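Local coordinates for putative hexose oxidase (PDB 5AWV), which probably oxidises a sugar of the glycopeptide antibiotic teicoplanin, using a covalently bound FAD cofactor in the manner of oxygen-dependent FAD-linked oxidoreductases, at residues P58-L63 and E75-T80; R269-H274 and V398-Y403; F123-G128 and E136-G141; V255-A260 and A332-V337. All blocks are in the same frame, centred on the assembly; numbering follows the deposited sequence.

Interaction 1 of 4, residues P58-L63 and E75-T80; sequences PDYIHL and EETVRT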
loop_
_atom_site.group_PDB
_atom_site.type_symbol
_atom_site.label_atom_id
_atom_site.label_comp_id
_atom_site.label_asym_id
_atom_site.label_seq_id
_atom_site.Cartn_x
_atom_site.Cartn_y
_atom_site.Cartn_z
ATOM N N PRO A 58 -9.920 -10.710 17.713
ATOM C CA PRO A 58 -8.902 -10.422 18.684
ATOM C C PRO A 58 -9.465 -10.224 20.109
ATOM O O PRO A 58 -10.608 -9.794 20.267
ATOM C CB PRO A 58 -8.276 -9.107 18.163
ATOM C CG PRO A 58 -9.316 -8.532 17.287
ATOM C CD PRO A 58 -10.072 -9.634 16.703
ATOM N N ASP A 59 -8.617 -10.452 21.102
ATOM C CA ASP A 59 -8.960 -10.120 22.497
ATOM C C ASP A 59 -9.265 -8.636 22.655
ATOM O O ASP A 59 -10.203 -8.248 23.364
ATOM C CB ASP A 59 -7.822 -10.507 23.449
ATOM C CG ASP A 59 -7.590 -12.033 23.519
ATOM O OD1 ASP A 59 -8.446 -12.855 23.082
ATOM O OD2 ASP A 59 -6.545 -12.410 24.008
ATOM N N TYR A 60 -8.432 -7.787 22.030
ATOM C CA TYR A 60 -8.758 -6.379 22.013
ATOM C C TYR A 60 -8.116 -5.760 20.814
ATOM O O TYR A 60 -7.192 -6.370 20.235
ATOM C CB TYR A 60 -8.316 -5.622 23.301
ATOM C CG TYR A 60 -6.897 -5.730 23.755
ATOM C CD1 TYR A 60 -6.447 -6.829 24.553
ATOM C CD2 TYR A 60 -5.972 -4.713 23.465
ATOM C CE1 TYR A 60 -5.109 -6.898 24.976
ATOM C CE2 TYR A 60 -4.687 -4.816 23.855
ATOM C CZ TYR A 60 -4.241 -5.908 24.620
ATOM O OH TYR A 60 -2.866 -5.927 24.968
ATOM N N ILE A 61 -8.570 -4.561 20.470
ATOM C CA ILE A 61 -7.880 -3.709 19.497
ATOM C C ILE A 61 -7.379 -2.431 20.222
ATOM O O ILE A 61 -8.132 -1.736 20.867
ATOM C CB ILE A 61 -8.850 -3.414 18.322
ATOM C CG1 ILE A 61 -9.280 -4.730 17.716
ATOM C CG2 ILE A 61 -8.200 -2.540 17.248
ATOM C CD1 ILE A 61 -10.434 -4.713 16.758
ATOM N N HIS A 62 -6.096 -2.143 20.114
ATOM C CA HIS A 62 -5.463 -1.060 20.810
ATOM C C HIS A 62 -5.256 0.110 19.870
ATOM O O HIS A 62 -4.402 0.063 18.919
ATOM C CB HIS A 62 -4.139 -1.609 21.348
ATOM C CG HIS A 62 -3.692 -1.029 22.636
ATOM N ND1 HIS A 62 -2.769 -1.659 23.447
ATOM C CD2 HIS A 62 -3.975 0.155 23.228
ATOM C CE1 HIS A 62 -2.531 -0.898 24.498
ATOM N NE2 HIS A 62 -3.240 0.212 24.382
ATOM N N LEU A 63 -6.043 1.152 20.110
ATOM C CA LEU A 63 -5.868 2.425 19.407
ATOM C C LEU A 63 -4.807 3.234 20.048
ATOM O O LEU A 63 -4.846 3.445 21.275
ATOM C CB LEU A 63 -7.175 3.237 19.466
ATOM C CG LEU A 63 -8.258 2.741 18.546
ATOM C CD1 LEU A 63 -9.620 3.363 18.882
ATOM C CD2 LEU A 63 -7.953 2.976 17.057
ATOM N N GLU A 75 4.892 -3.649 24.256
ATOM C CA GLU A 75 5.393 -4.266 25.522
ATOM C C GLU A 75 4.349 -5.083 26.234
ATOM O O GLU A 75 4.619 -6.164 26.741
ATOM C CB GLU A 75 5.971 -3.213 26.475
ATOM C CG GLU A 75 7.337 -3.549 27.134
ATOM C CD GLU A 75 8.257 -2.297 27.201
ATOM O OE1 GLU A 75 9.468 -2.407 27.391
ATOM O OE2 GLU A 75 7.806 -1.155 26.990
ATOM N N GLU A 76 3.135 -4.578 26.292
ATOM C CA GLU A 76 2.041 -5.349 26.797
ATOM C C GLU A 76 1.775 -6.708 26.134
ATOM O O GLU A 76 1.481 -7.705 26.833
ATOM C CB GLU A 76 0.757 -4.512 26.825
ATOM C CG GLU A 76 -0.358 -5.282 27.514
ATOM C CD GLU A 76 -1.589 -4.453 27.853
ATOM O OE1 GLU A 76 -2.620 -5.117 28.104
ATOM O OE2 GLU A 76 -1.543 -3.182 27.846
ATOM N N THR A 77 1.874 -6.773 24.802
ATOM C CA THR A 77 1.683 -8.023 24.124
ATOM C C THR A 77 2.915 -8.921 24.418
ATOM O O THR A 77 2.784 -10.095 24.415
ATOM C CB THR A 77 1.530 -7.841 22.589
ATOM O OG1 THR A 77 2.747 -7.287 22.053
ATOM C CG2 THR A 77 0.357 -6.883 22.261
ATOM N N VAL A 78 4.095 -8.351 24.561
ATOM C CA VAL A 78 5.267 -9.207 24.858
ATOM C C VAL A 78 5.105 -9.848 26.251
ATOM O O VAL A 78 5.291 -11.045 26.429
ATOM C CB VAL A 78 6.546 -8.436 24.852
ATOM C CG1 VAL A 78 7.740 -9.399 25.076
ATOM C CG2 VAL A 78 6.760 -7.776 23.529
ATOM N N ARG A 79 4.655 -9.042 27.189
ATOM C CA ARG A 79 4.509 -9.427 28.589
ATOM C C ARG A 79 3.380 -10.478 28.746
ATOM O O ARG A 79 3.586 -11.467 29.437
ATOM C CB ARG A 79 4.412 -8.153 29.483
ATOM C CG ARG A 79 3.888 -8.325 30.895
ATOM C CD ARG A 79 2.351 -8.331 31.015
ATOM N NE ARG A 79 1.772 -7.245 31.839
ATOM C CZ ARG A 79 0.507 -7.190 32.288
ATOM N NH1 ARG A 79 -0.387 -8.139 32.006
ATOM N NH2 ARG A 79 0.119 -6.153 33.030
ATOM N N THR A 80 2.242 -10.335 28.069
ATOM C CA THR A 80 1.159 -11.344 28.097
ATOM C C THR A 80 1.337 -12.485 27.109
ATOM O O THR A 80 0.530 -13.436 27.081
ATOM C CB THR A 80 -0.228 -10.719 27.799
ATOM O OG1 THR A 80 -0.187 -9.995 26.538
ATOM C CG2 THR A 80 -0.617 -9.781 28.872
HETATM O O HOH W 1 -2.141 -8.175 26.305
#

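Interaction 2 of 4, residues R269-H274 and V398-Y403; sequences RLLRNH and VWLIGY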
loop_
_atom_site.group_PDB
_atom_site.type_symbol
_atom_site.label_atom_id
_atom_site.label_comp_id
_atom_site.label_asym_id
_atom_site.label_seq_id
_atom_site.Cartn_x
_atom_site.Cartn_y
_atom_site.Cartn_z
ATOM N N ARG A 269 -2.000 -11.398 -30.780
ATOM C CA ARG A 269 -1.401 -10.202 -31.333
ATOM C C ARG A 269 -1.386 -8.993 -30.351
ATOM O O ARG A 269 -0.382 -8.279 -30.224
ATOM C CB ARG A 269 -2.099 -9.826 -32.646
ATOM C CG ARG A 269 -1.484 -8.658 -33.350
ATOM C CD ARG A 269 -0.081 -8.977 -33.845
ATOM N NE ARG A 269 0.495 -7.780 -34.423
ATOM C CZ ARG A 269 0.157 -7.293 -35.616
ATOM N NH1 ARG A 269 -0.786 -7.868 -36.391
ATOM N NH2 ARG A 269 0.762 -6.205 -36.057
ATOM N N LEU A 270 -2.479 -8.752 -29.705
ATOM C CA LEU A 270 -2.606 -7.689 -28.708
ATOM C C LEU A 270 -1.528 -7.797 -27.565
ATOM O O LEU A 270 -0.839 -6.842 -27.266
ATOM C CB LEU A 270 -4.016 -7.710 -28.081
ATOM C CG LEU A 270 -4.277 -6.749 -26.901
ATOM C CD1 LEU A 270 -4.117 -5.306 -27.299
ATOM C CD2 LEU A 270 -5.662 -6.919 -26.394
ATOM N N LEU A 271 -1.480 -8.943 -26.927
ATOM C CA LEU A 271 -0.503 -9.172 -25.834
ATOM C C LEU A 271 0.921 -9.113 -26.309
ATOM O O LEU A 271 1.741 -8.533 -25.584
ATOM C CB LEU A 271 -0.797 -10.435 -25.044
ATOM C CG LEU A 271 -1.835 -10.252 -23.959
ATOM C CD1 LEU A 271 -3.229 -9.954 -24.501
ATOM C CD2 LEU A 271 -1.809 -11.488 -23.089
ATOM N N ARG A 272 1.219 -9.533 -27.577
ATOM C CA ARG A 272 2.544 -9.353 -28.112
ATOM C C ARG A 272 2.863 -7.916 -28.372
ATOM O O ARG A 272 3.944 -7.463 -28.051
ATOM C CB ARG A 272 2.866 -10.197 -29.368
ATOM C CG ARG A 272 2.692 -11.689 -29.116
ATOM C CD ARG A 272 2.951 -12.480 -30.359
ATOM N NE ARG A 272 2.473 -13.873 -30.173
ATOM C CZ ARG A 272 2.934 -14.913 -30.859
ATOM N NH1 ARG A 272 3.942 -14.749 -31.777
ATOM N NH2 ARG A 272 2.393 -16.138 -30.621
ATOM N N ASN A 273 1.956 -7.212 -29.019
ATOM C CA ASN A 273 2.114 -5.778 -29.294
ATOM C C ASN A 273 2.480 -4.985 -27.989
ATOM O O ASN A 273 3.385 -4.180 -27.954
ATOM C CB ASN A 273 0.789 -5.193 -29.791
ATOM C CG ASN A 273 0.468 -5.483 -31.253
ATOM O OD1 ASN A 273 -0.631 -5.185 -31.705
ATOM N ND2 ASN A 273 1.362 -6.095 -31.949
ATOM N N HIS A 274 1.624 -5.165 -27.011
ATOM C CA HIS A 274 1.688 -4.495 -25.734
ATOM C C HIS A 274 2.982 -4.815 -25.024
ATOM O O HIS A 274 3.668 -3.928 -24.617
ATOM C CB HIS A 274 0.496 -4.895 -24.879
ATOM C CG HIS A 274 0.559 -4.393 -23.464
ATOM N ND1 HIS A 274 1.095 -5.148 -22.431
ATOM C CD2 HIS A 274 0.188 -3.210 -22.914
ATOM C CE1 HIS A 274 1.057 -4.459 -21.307
ATOM N NE2 HIS A 274 0.482 -3.303 -21.563
ATOM N N VAL A 398 -6.541 -10.786 -15.825
ATOM C CA VAL A 398 -5.078 -10.574 -15.838
ATOM C C VAL A 398 -4.843 -9.111 -16.120
ATOM O O VAL A 398 -5.344 -8.585 -17.148
ATOM C CB VAL A 398 -4.400 -11.408 -16.901
ATOM C CG1 VAL A 398 -2.880 -11.109 -16.940
ATOM C CG2 VAL A 398 -4.675 -12.861 -16.608
ATOM N N TRP A 399 -4.133 -8.421 -15.226
ATOM C CA TRP A 399 -3.754 -7.022 -15.420
ATOM C C TRP A 399 -2.229 -6.941 -15.643
ATOM O O TRP A 399 -1.469 -7.566 -14.878
ATOM C CB TRP A 399 -4.093 -6.152 -14.196
ATOM C CG TRP A 399 -5.519 -5.999 -13.898
ATOM C CD1 TRP A 399 -6.571 -6.652 -14.489
ATOM C CD2 TRP A 399 -6.087 -5.138 -12.905
ATOM N NE1 TRP A 399 -7.737 -6.248 -13.927
ATOM C CE2 TRP A 399 -7.472 -5.310 -12.954
ATOM C CE3 TRP A 399 -5.546 -4.211 -12.006
ATOM C CZ2 TRP A 399 -8.342 -4.608 -12.106
ATOM C CZ3 TRP A 399 -6.405 -3.491 -11.173
ATOM C CH2 TRP A 399 -7.783 -3.715 -11.211
ATOM N N LEU A 400 -1.822 -6.209 -16.669
ATOM C CA LEU A 400 -0.436 -6.044 -17.028
ATOM C C LEU A 400 -0.176 -4.552 -16.798
ATOM O O LEU A 400 -0.734 -3.688 -17.493
ATOM C CB LEU A 400 -0.213 -6.451 -18.451
ATOM C CG LEU A 400 -0.387 -7.973 -18.728
ATOM C CD1 LEU A 400 -1.048 -8.214 -20.057
ATOM C CD2 LEU A 400 0.957 -8.658 -18.687
ATOM N N ILE A 401 0.552 -4.233 -15.720
ATOM C CA ILE A 401 0.644 -2.870 -15.188
ATOM C C ILE A 401 1.990 -2.311 -15.549
ATOM O O ILE A 401 3.014 -2.958 -15.218
ATOM C CB ILE A 401 0.489 -2.942 -13.640
ATOM C CG1 ILE A 401 -0.820 -3.694 -13.222
ATOM C CG2 ILE A 401 0.481 -1.594 -12.991
ATOM C CD1 ILE A 401 -0.792 -4.072 -11.723
ATOM N N GLY A 402 1.987 -1.174 -16.235
ATOM C CA GLY A 402 3.213 -0.447 -16.636
ATOM C C GLY A 402 4.142 -0.182 -15.452
ATOM O O GLY A 402 3.681 0.238 -14.435
ATOM N N TYR A 403 5.408 -0.501 -15.620
ATOM C CA TYR A 403 6.443 -0.335 -14.580
ATOM C C TYR A 403 7.781 0.046 -15.222
ATOM O O TYR A 403 7.808 0.412 -16.364
ATOM C CB TYR A 403 6.541 -1.583 -13.766
ATOM C CG TYR A 403 7.207 -1.438 -12.397
ATOM C CD1 TYR A 403 6.722 -0.561 -11.469
ATOM C CD2 TYR A 403 8.352 -2.187 -12.084
ATOM C CE1 TYR A 403 7.298 -0.440 -10.222
ATOM C CE2 TYR A 403 8.953 -2.150 -10.819
ATOM C CZ TYR A 403 8.432 -1.253 -9.887
ATOM O OH TYR A 403 8.994 -1.162 -8.637
HETATM O O HOH W 2 0.450 -1.837 -19.243
#

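Interaction 3 of 4, residues F123-G128 and E136-G141; sequences FLIEPG and EKLYLG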
loop_
_atom_site.group_PDB
_atom_site.type_symbol
_atom_site.label_atom_id
_atom_site.label_comp_id
_atom_site.label_asym_id
_atom_site.label_seq_id
_atom_site.Cartn_x
_atom_site.Cartn_y
_atom_site.Cartn_z
ATOM N N PHE A 123 9.600 15.477 4.784
ATOM C CA PHE A 123 8.197 15.311 5.146
ATOM C C PHE A 123 7.939 14.143 6.021
ATOM O O PHE A 123 8.269 13.023 5.695
ATOM C CB PHE A 123 7.364 15.198 3.883
ATOM C CG PHE A 123 7.285 16.448 3.131
ATOM C CD1 PHE A 123 6.366 17.407 3.469
ATOM C CD2 PHE A 123 8.141 16.697 2.110
ATOM C CE1 PHE A 123 6.275 18.560 2.750
ATOM C CE2 PHE A 123 8.061 17.836 1.432
ATOM C CZ PHE A 123 7.131 18.780 1.714
ATOM N N LEU A 124 7.381 14.395 7.172
ATOM C CA LEU A 124 6.941 13.407 8.130
ATOM C C LEU A 124 5.525 12.972 7.674
ATOM O O LEU A 124 4.590 13.851 7.484
ATOM C CB LEU A 124 6.837 14.075 9.511
ATOM C CG LEU A 124 6.646 13.208 10.749
ATOM C CD1 LEU A 124 6.611 13.945 12.084
ATOM C CD2 LEU A 124 5.388 12.463 10.755
ATOM N N ILE A 125 5.347 11.668 7.484
ATOM C CA ILE A 125 4.026 11.056 7.150
ATOM C C ILE A 125 3.846 9.908 8.075
ATOM O O ILE A 125 4.644 8.925 8.115
ATOM C CB ILE A 125 3.976 10.592 5.704
ATOM C CG1 ILE A 125 4.342 11.769 4.777
ATOM C CG2 ILE A 125 2.591 10.131 5.307
ATOM C CD1 ILE A 125 4.332 11.433 3.324
ATOM N N GLU A 126 2.790 9.998 8.867
ATOM C CA GLU A 126 2.435 8.956 9.807
ATOM C C GLU A 126 1.643 7.825 9.156
ATOM O O GLU A 126 1.002 8.072 8.145
ATOM C CB GLU A 126 1.700 9.551 11.039
ATOM C CG GLU A 126 2.685 10.173 11.985
ATOM C CD GLU A 126 2.080 10.740 13.248
ATOM O OE1 GLU A 126 0.877 10.996 13.289
ATOM O OE2 GLU A 126 2.860 10.954 14.204
ATOM N N PRO A 127 1.801 6.577 9.672
ATOM C CA PRO A 127 1.275 5.317 9.105
ATOM C C PRO A 127 -0.243 5.188 9.047
ATOM O O PRO A 127 -0.729 4.505 8.189
ATOM C CB PRO A 127 1.845 4.211 9.992
ATOM C CG PRO A 127 2.175 4.939 11.279
ATOM C CD PRO A 127 2.524 6.332 10.956
ATOM N N GLY A 128 -0.980 5.901 9.838
ATOM C CA GLY A 128 -2.420 5.814 9.761
ATOM C C GLY A 128 -3.080 6.632 8.674
ATOM O O GLY A 128 -4.302 6.475 8.427
ATOM N N GLU A 136 -3.540 14.673 -1.271
ATOM C CA GLU A 136 -4.208 15.926 -1.156
ATOM C C GLU A 136 -3.400 16.952 -0.338
ATOM O O GLU A 136 -3.291 18.086 -0.754
ATOM C CB GLU A 136 -5.599 15.639 -0.568
ATOM C CG GLU A 136 -6.641 16.632 -0.881
ATOM C CD GLU A 136 -6.993 16.624 -2.405
ATOM O OE1 GLU A 136 -6.561 17.632 -2.995
ATOM O OE2 GLU A 136 -7.589 15.613 -2.945
ATOM N N LYS A 137 -2.948 16.569 0.868
ATOM C CA LYS A 137 -2.209 17.473 1.682
ATOM C C LYS A 137 -0.853 17.869 1.143
ATOM O O LYS A 137 -0.428 19.014 1.265
ATOM C CB LYS A 137 -2.022 16.839 3.043
ATOM C CG LYS A 137 -1.263 17.639 4.068
ATOM C CD LYS A 137 -1.959 18.858 4.625
ATOM C CE LYS A 137 -1.086 19.542 5.738
ATOM N NZ LYS A 137 -1.302 18.875 7.062
ATOM N N LEU A 138 -0.115 16.917 0.617
ATOM C CA LEU A 138 1.176 17.219 -0.017
ATOM C C LEU A 138 0.979 18.196 -1.201
ATOM O O LEU A 138 1.801 19.122 -1.387
ATOM C CB LEU A 138 1.872 15.946 -0.456
ATOM C CG LEU A 138 2.472 15.013 0.621
ATOM C CD1 LEU A 138 3.334 13.875 -0.044
ATOM C CD2 LEU A 138 3.437 15.740 1.568
ATOM N N TYR A 139 -0.069 17.988 -1.979
ATOM C CA TYR A 139 -0.362 18.851 -3.103
ATOM C C TYR A 139 -0.798 20.268 -2.715
ATOM O O TYR A 139 -0.155 21.260 -3.170
ATOM C CB TYR A 139 -1.464 18.246 -3.937
ATOM C CG TYR A 139 -1.758 18.965 -5.266
ATOM C CD1 TYR A 139 -0.732 19.398 -6.075
ATOM C CD2 TYR A 139 -3.063 19.320 -5.638
ATOM C CE1 TYR A 139 -0.979 20.010 -7.283
ATOM C CE2 TYR A 139 -3.314 19.994 -6.845
ATOM C CZ TYR A 139 -2.259 20.281 -7.684
ATOM O OH TYR A 139 -2.413 20.904 -8.933
ATOM N N LEU A 140 -1.765 20.348 -1.802
ATOM C CA LEU A 140 -2.233 21.669 -1.287
ATOM C C LEU A 140 -1.144 22.508 -0.584
ATOM O O LEU A 140 -0.954 23.722 -0.894
ATOM C CB LEU A 140 -3.518 21.527 -0.479
ATOM C CG LEU A 140 -4.737 21.122 -1.326
ATOM C CD1 LEU A 140 -6.018 21.249 -0.522
ATOM C CD2 LEU A 140 -4.939 21.924 -2.622
ATOM N N GLY A 141 -0.404 21.855 0.297
ATOM C CA GLY A 141 0.572 22.468 1.098
ATOM C C GLY A 141 1.781 22.911 0.374
ATOM O O GLY A 141 2.265 24.033 0.615
#

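Interaction 4 of 4, residues V255-A260 and A332-V337; sequences VTFDWA and AVIDGV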
loop_
_atom_site.group_PDB
_atom_site.type_symbol
_atom_site.label_atom_id
_atom_site.label_comp_id
_atom_site.label_asym_id
_atom_site.label_seq_id
_atom_site.Cartn_x
_atom_site.Cartn_y
_atom_site.Cartn_z
ATOM N N VAL A 255 -8.654 2.716 -23.921
ATOM C CA VAL A 255 -8.988 1.927 -25.097
ATOM C C VAL A 255 -9.843 0.749 -24.568
ATOM O O VAL A 255 -9.473 0.081 -23.542
ATOM C CB VAL A 255 -7.732 1.336 -25.765
ATOM C CG1 VAL A 255 -8.065 0.420 -26.946
ATOM C CG2 VAL A 255 -6.780 2.393 -26.220
ATOM N N THR A 256 -11.001 0.484 -25.184
ATOM C CA THR A 256 -11.830 -0.653 -24.785
ATOM C C THR A 256 -11.741 -1.760 -25.806
ATOM O O THR A 256 -11.659 -1.483 -26.983
ATOM C CB THR A 256 -13.272 -0.142 -24.566
ATOM O OG1 THR A 256 -13.237 0.895 -23.560
ATOM C CG2 THR A 256 -14.097 -1.203 -24.004
ATOM N N PHE A 257 -11.741 -3.010 -25.395
ATOM C CA PHE A 257 -11.726 -4.116 -26.293
ATOM C C PHE A 257 -12.981 -4.893 -26.082
ATOM O O PHE A 257 -13.553 -4.868 -25.003
ATOM C CB PHE A 257 -10.535 -5.021 -26.016
ATOM C CG PHE A 257 -9.232 -4.288 -26.085
ATOM C CD1 PHE A 257 -8.591 -4.122 -27.275
ATOM C CD2 PHE A 257 -8.672 -3.738 -24.950
ATOM C CE1 PHE A 257 -7.388 -3.434 -27.335
ATOM C CE2 PHE A 257 -7.471 -3.049 -25.009
ATOM C CZ PHE A 257 -6.816 -2.915 -26.207
ATOM N N ASP A 258 -13.385 -5.650 -27.083
ATOM C CA ASP A 258 -14.637 -6.380 -26.980
ATOM C C ASP A 258 -14.303 -7.822 -27.112
ATOM O O ASP A 258 -13.669 -8.243 -28.071
ATOM C CB ASP A 258 -15.577 -5.903 -28.080
ATOM C CG ASP A 258 -16.945 -6.521 -27.978
ATOM O OD1 ASP A 258 -17.183 -7.442 -27.154
ATOM O OD2 ASP A 258 -17.790 -6.096 -28.776
ATOM N N TRP A 259 -14.669 -8.599 -26.129
ATOM C CA TRP A 259 -14.405 -10.050 -26.185
ATOM C C TRP A 259 -15.124 -10.738 -27.344
ATOM O O TRP A 259 -14.553 -11.601 -27.986
ATOM C CB TRP A 259 -14.868 -10.731 -24.954
ATOM C CG TRP A 259 -13.967 -10.617 -23.769
ATOM C CD1 TRP A 259 -14.204 -9.910 -22.632
ATOM C CD2 TRP A 259 -12.718 -11.293 -23.600
ATOM N NE1 TRP A 259 -13.175 -10.123 -21.745
ATOM C CE2 TRP A 259 -12.250 -10.967 -22.314
ATOM C CE3 TRP A 259 -11.982 -12.187 -24.395
ATOM C CZ2 TRP A 259 -11.057 -11.476 -21.814
ATOM C CZ3 TRP A 259 -10.771 -12.691 -23.915
ATOM C CH2 TRP A 259 -10.327 -12.343 -22.633
ATOM N N ALA A 260 -16.355 -10.314 -27.636
ATOM C CA ALA A 260 -17.173 -10.968 -28.706
ATOM C C ALA A 260 -16.426 -10.975 -30.031
ATOM O O ALA A 260 -16.316 -11.986 -30.691
ATOM C CB ALA A 260 -18.533 -10.295 -28.842
ATOM N N ALA A 332 0.683 1.341 -31.403
ATOM C CA ALA A 332 1.515 0.184 -31.234
ATOM C C ALA A 332 0.701 -0.924 -30.636
ATOM O O ALA A 332 0.852 -2.073 -31.021
ATOM C CB ALA A 332 2.738 0.500 -30.344
ATOM N N VAL A 333 -0.099 -0.614 -29.629
ATOM C CA VAL A 333 -0.780 -1.667 -28.906
ATOM C C VAL A 333 -1.902 -2.316 -29.765
ATOM O O VAL A 333 -2.111 -3.540 -29.684
ATOM C CB VAL A 333 -1.353 -1.206 -27.536
ATOM C CG1 VAL A 333 -2.249 -2.269 -26.887
ATOM C CG2 VAL A 333 -0.213 -0.981 -26.514
ATOM N N ILE A 334 -2.662 -1.481 -30.471
ATOM C CA ILE A 334 -3.864 -1.963 -31.202
ATOM C C ILE A 334 -3.582 -2.359 -32.666
ATOM O O ILE A 334 -4.472 -2.807 -33.319
ATOM C CB ILE A 334 -5.021 -0.973 -31.173
ATOM C CG1 ILE A 334 -4.751 0.267 -32.016
ATOM C CG2 ILE A 334 -5.424 -0.632 -29.738
ATOM C CD1 ILE A 334 -5.944 1.189 -32.076
ATOM N N ASP A 335 -2.351 -2.340 -33.092
ATOM C CA ASP A 335 -1.990 -2.695 -34.478
ATOM C C ASP A 335 -2.402 -4.152 -34.785
ATOM O O ASP A 335 -1.948 -5.098 -34.137
ATOM C CB ASP A 335 -0.483 -2.597 -34.630
ATOM C CG ASP A 335 -0.033 -2.863 -36.001
ATOM O OD1 ASP A 335 -0.560 -2.235 -36.946
ATOM O OD2 ASP A 335 0.889 -3.660 -36.119
ATOM N N GLY A 336 -3.287 -4.333 -35.774
ATOM C CA GLY A 336 -3.821 -5.664 -36.132
ATOM C C GLY A 336 -4.795 -6.285 -35.167
ATOM O O GLY A 336 -4.927 -7.514 -35.163
ATOM N N VAL A 337 -5.427 -5.474 -34.326
ATOM C CA VAL A 337 -6.335 -5.941 -33.272
ATOM C C VAL A 337 -7.717 -5.309 -33.544
ATOM O O VAL A 337 -8.024 -4.225 -33.068
ATOM C CB VAL A 337 -5.861 -5.561 -31.828
ATOM C CG1 VAL A 337 -6.819 -6.014 -30.740
ATOM C CG2 VAL A 337 -4.481 -6.154 -31.529
#

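Interaction 1 of 4, residues P58-L63 and E75-T80
Tyr60 and Glu76 form the main point where strand 60-63 meets helix 67-80, a case of backbones kept well apart and bridged by long side chains and a water. The segment axes come no nearer than 12.1 Å and run at 150° to one another. Tyr60 OH approaches Glu76 OE1 to 3.2 Å, with ring and carboxylate planes turned 42° apart. Glu76 spans the gap because its CG stands anti to the backbone N (chi1 -173°) and the chain beyond is extended. Its other oxygen, OE2, comes within 4.2 Å of His62 CE1, and OE1 has its firm partner in a salt bridge to Lys34.

A water provides the clear hydrogen-bonded link. It sits at the edge of the Tyr60 ring, in its plane, 2.7 Å from Tyr60 OH, and donates to Thr80 OG1 at 2.7 Å. Thr80 OG1 in turn donates to Glu76 O over 2.8 Å, so this carbonyl is gripped twice, by the hydroxyl and by Thr80 N from opposite faces of its plane. The Thr77 methyl CG2 adds a loose van der Waals approach, 4.3 Å from Tyr60 OH.

Strand 60-63 is flanked in its mixed sheet by strand 33-35, which brings Lys34 over to make a cation-pi contact with Tyr60, and by strand 104-107, while helix 42-46 packs on Ile61 and Leu63.

Interaction 2 of 4, residues R269-H274 and V398-Y403
A helix lying against an antiparallel sheet is the setting in which His274 and Leu271 of helix 264-280 meet Leu400 of strand 395-402. The imidazole reaches across because CG of His274 stands anti to the backbone N (chi1 172°), and its CE1 touches Leu400 CB at 3.7 Å, the two side chains lying at a slant to each other. Leu271 adds a looser apolar contact, its CG 4.5 Å from Leu400 CD1. A water bridges the polar atoms: it lies in the plane of the imidazole at its edge, 2.7 Å from His274 NE2, and donates to Leu400 O at 2.8 Å. One water thus serves a buried ring nitrogen and a strand carbonyl together. Leu295 and Leu424, from the strands on either side of 395-402, also touch His274. Both elements reach ligand: Trp399 contacts bound aminoglucuronic acid, and Arg269 the 8-methylnonanoic acid. The arrangement is that of a helix packed on the antiparallel sheet of the substrate-binding part, as in VAO/PCMH-type flavoenzymes.

Interaction 3 of 4, residues F123-G128 and E136-G141
Leu138, on helix 131-142, fits its two methyl groups against two residues of strand 122-125, and it buries more surface here than either partner. Leu138 CD2 lies 3.9 Å from Phe123 CD1 and 4.2 Å from Phe123 CE1, approaching the ring obliquely at that bond. CD1 of Leu138 turns to the other residue and stands 4.3 Å from Ile125 CD1. Ile125 gets there through an extended chain (chi2 180°), although its CB does not point straight at the helix. Phe123 and Ile125 are alternate residues of the strand, and a single leucine therefore serves both. The contact is wholly apolar, without a hydrogen bond between the segments. Trp142, one turn further along the helix, meets the Phe123 ring edge-to-face. Beyond the strand, Pro127 touches FAD, and Leu140 and Tyr139 of the helix contact a second subunit. A strand followed closely by a helix that folds back on its sheet is the arrangement seen here, within the FAD-binding domain of the PCMH type.

Interaction 4 of 4, residues V255-A260 and A332-V337
Ile334 CG2 occupies the middle of this contact, 4.0 Å from Val255 CG1 and 4.2 Å from Phe257 CE1, so that a single methyl links two alternate residues of strand 249-257 to the end of helix 322-334. The same ring carbon, Phe257 CE1, also meets Val337 CG1 at 4.3 Å. Two apolar groups from the other segment thus converge on one corner of the phenyl ring. With chi1 of Ile334 at 70°, CG2 stands anti to the carbonyl carbon, beside the backbone N, and it is this branch that meets the strand.

What positions Val337 is the chain reversal after the helix. Ile334 to Val337 form a type II beta turn, closed by a bond from Val337 N to Ile334 O of 3.0 Å, with Gly336 at positive phi. On the strand side, Asp258 OD1 accepts from Ala260 N at 3.0 Å in an Asx turn, which shapes the chain just beyond Phe257. Further out, Leu270 of helix 264-280 packs on Phe257, Val333 and Val337, and Phe309 meets the Phe257 ring.

With no hydrogen bond between the segments, the join is one of van der Waals contact between apolar groups, probably helped by the burial of Val255, Phe257 and Val337, while the polar bonds fix the turns at its margins.

How the interactions relate
Interactions 2 and 4 are direct neighbours, with centres about 11 Å apart, and they touch through the salt bridge of Arg269 to Asp335, two residues that each bind N-acetyl-D-glucosamine in a crystal structure of this protein, though none is bound at Asp335 here. Both contacts reach the same seven-stranded sheet, their segments alternating in sequence. Interactions 1 and 3 belong to the FAD-binding domain, their centres about 29 Å apart. Pro127 of interaction 3 touches FAD, whereas the side chains of Thr77 and Ile125 lie about 12 and 11 Å from it. Interactions 1 and 4 are about 53 Å apart between centres. Pro127 at FAD, and Trp399 and Arg269 at sugar and acyl groups, distinguish cofactor-binding from substrate-binding parts.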